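Local coordinates for GTP-binding nuclear protein GSP1 (Encephalitozoon cuniculi, PDB 4DJT) that binds GTP and GDP as a Ran-family small GTPase and probably takes part in nucleocytoplasmic transport, in protein import and RNA export, at residues H160-G163 against L164-H168; F53-D56 against Q57-I61. All blocks are in the same frame, centred on the assembly; numbering follows the deposited sequence.

Interaction 1: residues H160-G163 against L164-H168; sequences HNFG and LPFLH
The Phe162 and Phe166 rings meet obliquely, planes at 36° and centroids 5.4 Å apart. The touching atoms are Phe162 CZ and Phe166 CE2, 3.7 Å from each other. The Phe162 side chain is turned with CG opposite the backbone N (chi1 175°), which brings the ring over to Phe166 although CB points away. Tyr27 stacks on the Phe162 ring, and Phe63 meets that of Phe166. The carboxamide of Asn161 serves two neighbours: Leu164 CD1 packs 3.3 Å from Asn161 CG, while ND2 donates to the carbonyl of Glu153 in strand 150-154. A type I turn from Asn161 to Leu164 leads into helix 164-174. It is closed by Leu164 N on Asn161 O at 3.0 Å. Leu167 N then reaches Gly163 O at 2.8 Å in an i to i+4 helical bond. Pro165 CD packs 3.3 Å from Phe162 O, and Tyr27 OH hydrogen-bonds to that carbonyl. The buried aromatic pair thus lies beside a polar turn whose carbonyls take up first-turn amides of the helix, while proline brings no N-H needing a partner.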
# COMPACT_ATOMS: atom_id res chain seq x y z
N HIS A 160 11.10 5.83 -6.00
CA HIS A 160 11.75 6.58 -4.93
C HIS A 160 11.10 6.19 -3.63
O HIS A 160 9.90 6.33 -3.48
CB HIS A 160 11.60 8.10 -5.15
CG HIS A 160 12.17 8.97 -4.01
ND1 HIS A 160 13.50 9.08 -3.77
CD2 HIS A 160 11.53 9.82 -3.09
CE1 HIS A 160 13.70 9.95 -2.74
NE2 HIS A 160 12.50 10.41 -2.34
N ASN A 161 11.92 5.69 -2.70
CA ASN A 161 11.49 5.28 -1.37
C ASN A 161 10.57 4.05 -1.31
O ASN A 161 9.86 3.87 -0.32
CB ASN A 161 10.82 6.46 -0.60
CG ASN A 161 11.83 7.44 -0.05
OD1 ASN A 161 13.03 7.24 -0.16
ND2 ASN A 161 11.33 8.55 0.53
N PHE A 162 10.63 3.18 -2.34
CA PHE A 162 9.73 2.05 -2.45
C PHE A 162 9.73 1.22 -1.19
O PHE A 162 8.69 0.77 -0.73
CB PHE A 162 10.11 1.12 -3.61
CG PHE A 162 9.26 -0.12 -3.67
CD1 PHE A 162 8.04 -0.10 -4.33
CD2 PHE A 162 9.63 -1.29 -3.02
CE1 PHE A 162 7.22 -1.21 -4.36
CE2 PHE A 162 8.83 -2.41 -3.03
CZ PHE A 162 7.61 -2.39 -3.74
N GLY A 163 10.94 0.95 -0.68
CA GLY A 163 11.08 0.08 0.46
C GLY A 163 10.64 0.60 1.79
O GLY A 163 10.44 -0.22 2.73
N LEU A 164 10.49 1.93 1.94
CA LEU A 164 10.32 2.48 3.29
C LEU A 164 9.04 1.99 4.00
O LEU A 164 9.10 1.66 5.18
CB LEU A 164 10.42 4.03 3.30
CG LEU A 164 11.76 4.60 2.82
CD1 LEU A 164 11.73 6.13 2.95
CD2 LEU A 164 12.93 4.03 3.63
N PRO A 165 7.87 1.97 3.28
CA PRO A 165 6.68 1.48 3.98
C PRO A 165 6.85 0.05 4.47
O PRO A 165 6.42 -0.28 5.56
CB PRO A 165 5.58 1.60 2.93
CG PRO A 165 6.07 2.74 2.05
CD PRO A 165 7.54 2.43 1.94
N PHE A 166 7.47 -0.79 3.64
CA PHE A 166 7.67 -2.20 4.00
C PHE A 166 8.67 -2.34 5.13
O PHE A 166 8.50 -3.17 6.04
CB PHE A 166 8.09 -3.02 2.77
CG PHE A 166 7.04 -3.11 1.73
CD1 PHE A 166 5.90 -3.84 1.95
CD2 PHE A 166 7.14 -2.39 0.54
CE1 PHE A 166 4.88 -3.87 1.03
CE2 PHE A 166 6.14 -2.43 -0.37
CZ PHE A 166 5.00 -3.17 -0.16
N LEU A 167 9.72 -1.55 5.09
CA LEU A 167 10.69 -1.55 6.19
C LEU A 167 10.01 -1.22 7.51
O LEU A 167 10.22 -1.92 8.51
CB LEU A 167 11.82 -0.57 5.90
CG LEU A 167 12.99 -0.51 6.91
CD1 LEU A 167 13.64 -1.87 7.08
CD2 LEU A 167 14.01 0.55 6.48
N HIS A 168 9.21 -0.16 7.54
CA HIS A 168 8.44 0.18 8.75
C HIS A 168 7.53 -0.94 9.23
O HIS A 168 7.51 -1.28 10.41
CB HIS A 168 7.60 1.43 8.55
CG HIS A 168 6.93 1.91 9.81
ND1 HIS A 168 7.61 2.43 10.82
CD2 HIS A 168 5.60 1.83 10.23
CE1 HIS A 168 6.77 2.74 11.83
NE2 HIS A 168 5.55 2.36 11.47

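Interaction 2: residues F53-D56 against Q57-I61; sequences FLDD and QGNVI
Asp55 and Asn59 cross at the end of a beta hairpin, the carboxylate and amide planes almost perpendicular at 85°. Asn59 ND2 donates to Asp55 OD2 at 2.6 Å; the acid uses its syn lone pair, and its oxygen lies close to the plane of the amide. The other oxygen, Asp55 OD1, turns in over the loop and accepts two backbone amides from opposite faces of the carboxylate: Gln57 N at 2.8 Å, which makes an Asx turn, and Asn59 N at 2.9 Å. With CG placed between the backbone N and the carbonyl carbon (chi1 80°), the carboxylate folds back over its own turn, and three bonds grip it. The turn is type I, from Asp55 to Gly58, closed by Gly58 N on Asp55 O; the backbone at Gly58 takes a positive phi (77°), a conformation glycine adopts easily. Asp55 N in return donates to Asn59 O at 2.9 Å. Away from the turn, Phe53 and Ile61 form an antiparallel hydrogen-bonded pair, with two bonds of 2.9 Å, Phe53 N to Ile61 O and Ile61 N to Phe53 O. Leu54 and Val60 form the next, non-hydrogen-bonded pair, and Leu54 CD1 bends over to lie 3.4 Å from Asn59 O. Asp56 and Gln57 run side by side, pointing the same way, but the carboxylate of Asp56 makes a salt bridge to Arg176 and accepts from Ile180 N. The hairpin joins strands 46-54 and 60-68 of the central sheet; the chain beyond helix 164-174 returns alongside strand 46-54, stacking Phe181 on Phe53 and bonding Val182 to the backbone of Leu54.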
# COMPACT_ATOMS: atom_id res chain seq x y z
N PHE A 53 11.65 -9.88 1.25
CA PHE A 53 12.89 -9.27 1.64
C PHE A 53 13.61 -10.22 2.60
O PHE A 53 12.98 -10.93 3.37
CB PHE A 53 12.62 -7.96 2.41
CG PHE A 53 11.87 -6.92 1.62
CD1 PHE A 53 10.49 -6.90 1.63
CD2 PHE A 53 12.54 -5.99 0.88
CE1 PHE A 53 9.80 -5.96 0.90
CE2 PHE A 53 11.84 -5.00 0.17
CZ PHE A 53 10.47 -4.99 0.20
N LEU A 54 14.92 -10.19 2.55
CA LEU A 54 15.75 -10.85 3.58
C LEU A 54 16.22 -9.78 4.55
O LEU A 54 16.66 -8.69 4.13
CB LEU A 54 16.93 -11.52 2.88
CG LEU A 54 17.87 -12.45 3.62
CD1 LEU A 54 17.13 -13.59 4.32
CD2 LEU A 54 18.84 -13.03 2.59
N ASP A 55 16.07 -10.03 5.84
CA ASP A 55 16.57 -9.09 6.81
C ASP A 55 18.00 -9.40 7.31
O ASP A 55 18.65 -10.36 6.85
CB ASP A 55 15.55 -8.88 7.96
CG ASP A 55 15.58 -9.99 8.99
OD1 ASP A 55 16.59 -10.72 9.06
OD2 ASP A 55 14.58 -10.09 9.76
N ASP A 56 18.49 -8.52 8.17
CA ASP A 56 19.89 -8.51 8.63
C ASP A 56 20.21 -9.68 9.56
O ASP A 56 21.38 -9.89 9.94
CB ASP A 56 20.18 -7.20 9.36
CG ASP A 56 19.29 -6.99 10.58
OD1 ASP A 56 18.10 -6.67 10.40
OD2 ASP A 56 19.79 -7.08 11.72
N GLN A 57 19.17 -10.38 9.99
CA GLN A 57 19.30 -11.57 10.83
C GLN A 57 18.92 -12.84 10.07
O GLN A 57 18.74 -13.91 10.67
CB GLN A 57 18.41 -11.41 12.06
CG GLN A 57 19.05 -10.52 13.09
CD GLN A 57 18.21 -10.38 14.35
OE1 GLN A 57 17.20 -11.07 14.52
NE2 GLN A 57 18.64 -9.49 15.23
N GLY A 58 18.81 -12.71 8.74
CA GLY A 58 18.54 -13.86 7.87
C GLY A 58 17.09 -14.35 7.87
O GLY A 58 16.83 -15.44 7.41
N ASN A 59 16.15 -13.54 8.35
CA ASN A 59 14.74 -13.92 8.26
C ASN A 59 14.20 -13.55 6.88
O ASN A 59 14.58 -12.52 6.31
CB ASN A 59 13.88 -13.25 9.31
CG ASN A 59 14.46 -13.36 10.71
OD1 ASN A 59 14.33 -14.38 11.37
ND2 ASN A 59 15.07 -12.27 11.17
N VAL A 60 13.34 -14.42 6.36
CA VAL A 60 12.64 -14.19 5.11
C VAL A 60 11.31 -13.54 5.47
O VAL A 60 10.51 -14.13 6.21
CB VAL A 60 12.32 -15.51 4.38
CG1 VAL A 60 11.89 -15.24 2.95
CG2 VAL A 60 13.50 -16.46 4.42
N ILE A 61 11.08 -12.35 4.95
CA ILE A 61 9.89 -11.60 5.27
C ILE A 61 9.10 -11.40 4.01
O ILE A 61 9.59 -10.76 3.09
CB ILE A 61 10.25 -10.26 5.90
CG1 ILE A 61 10.92 -10.53 7.23
CG2 ILE A 61 9.00 -9.40 6.07
CD1 ILE A 61 11.50 -9.30 7.91

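How the interactions relate
Interaction 2 closes before interaction 1 opens along the chain, and their centres lie 15 Å apart on the same side of the molecule's centre. They touch directly through packing: Phe166 CB of interaction 1 sits 3.9 Å from Phe53 CE1 of interaction 2, so the start of helix 164-174 packs on the hairpin of strands 46-54 and 60-68. Phe181 is a second link, touching Leu167 and stacking on Phe53. Interaction 1 is near the nucleotide pocket: the side chain of Phe162 is about 10 Å from the bound GDP, about 13 Å from the magnesium ion and about 7 Å from that of Ala156. Interaction 2 lies away from the nucleotide-binding residues.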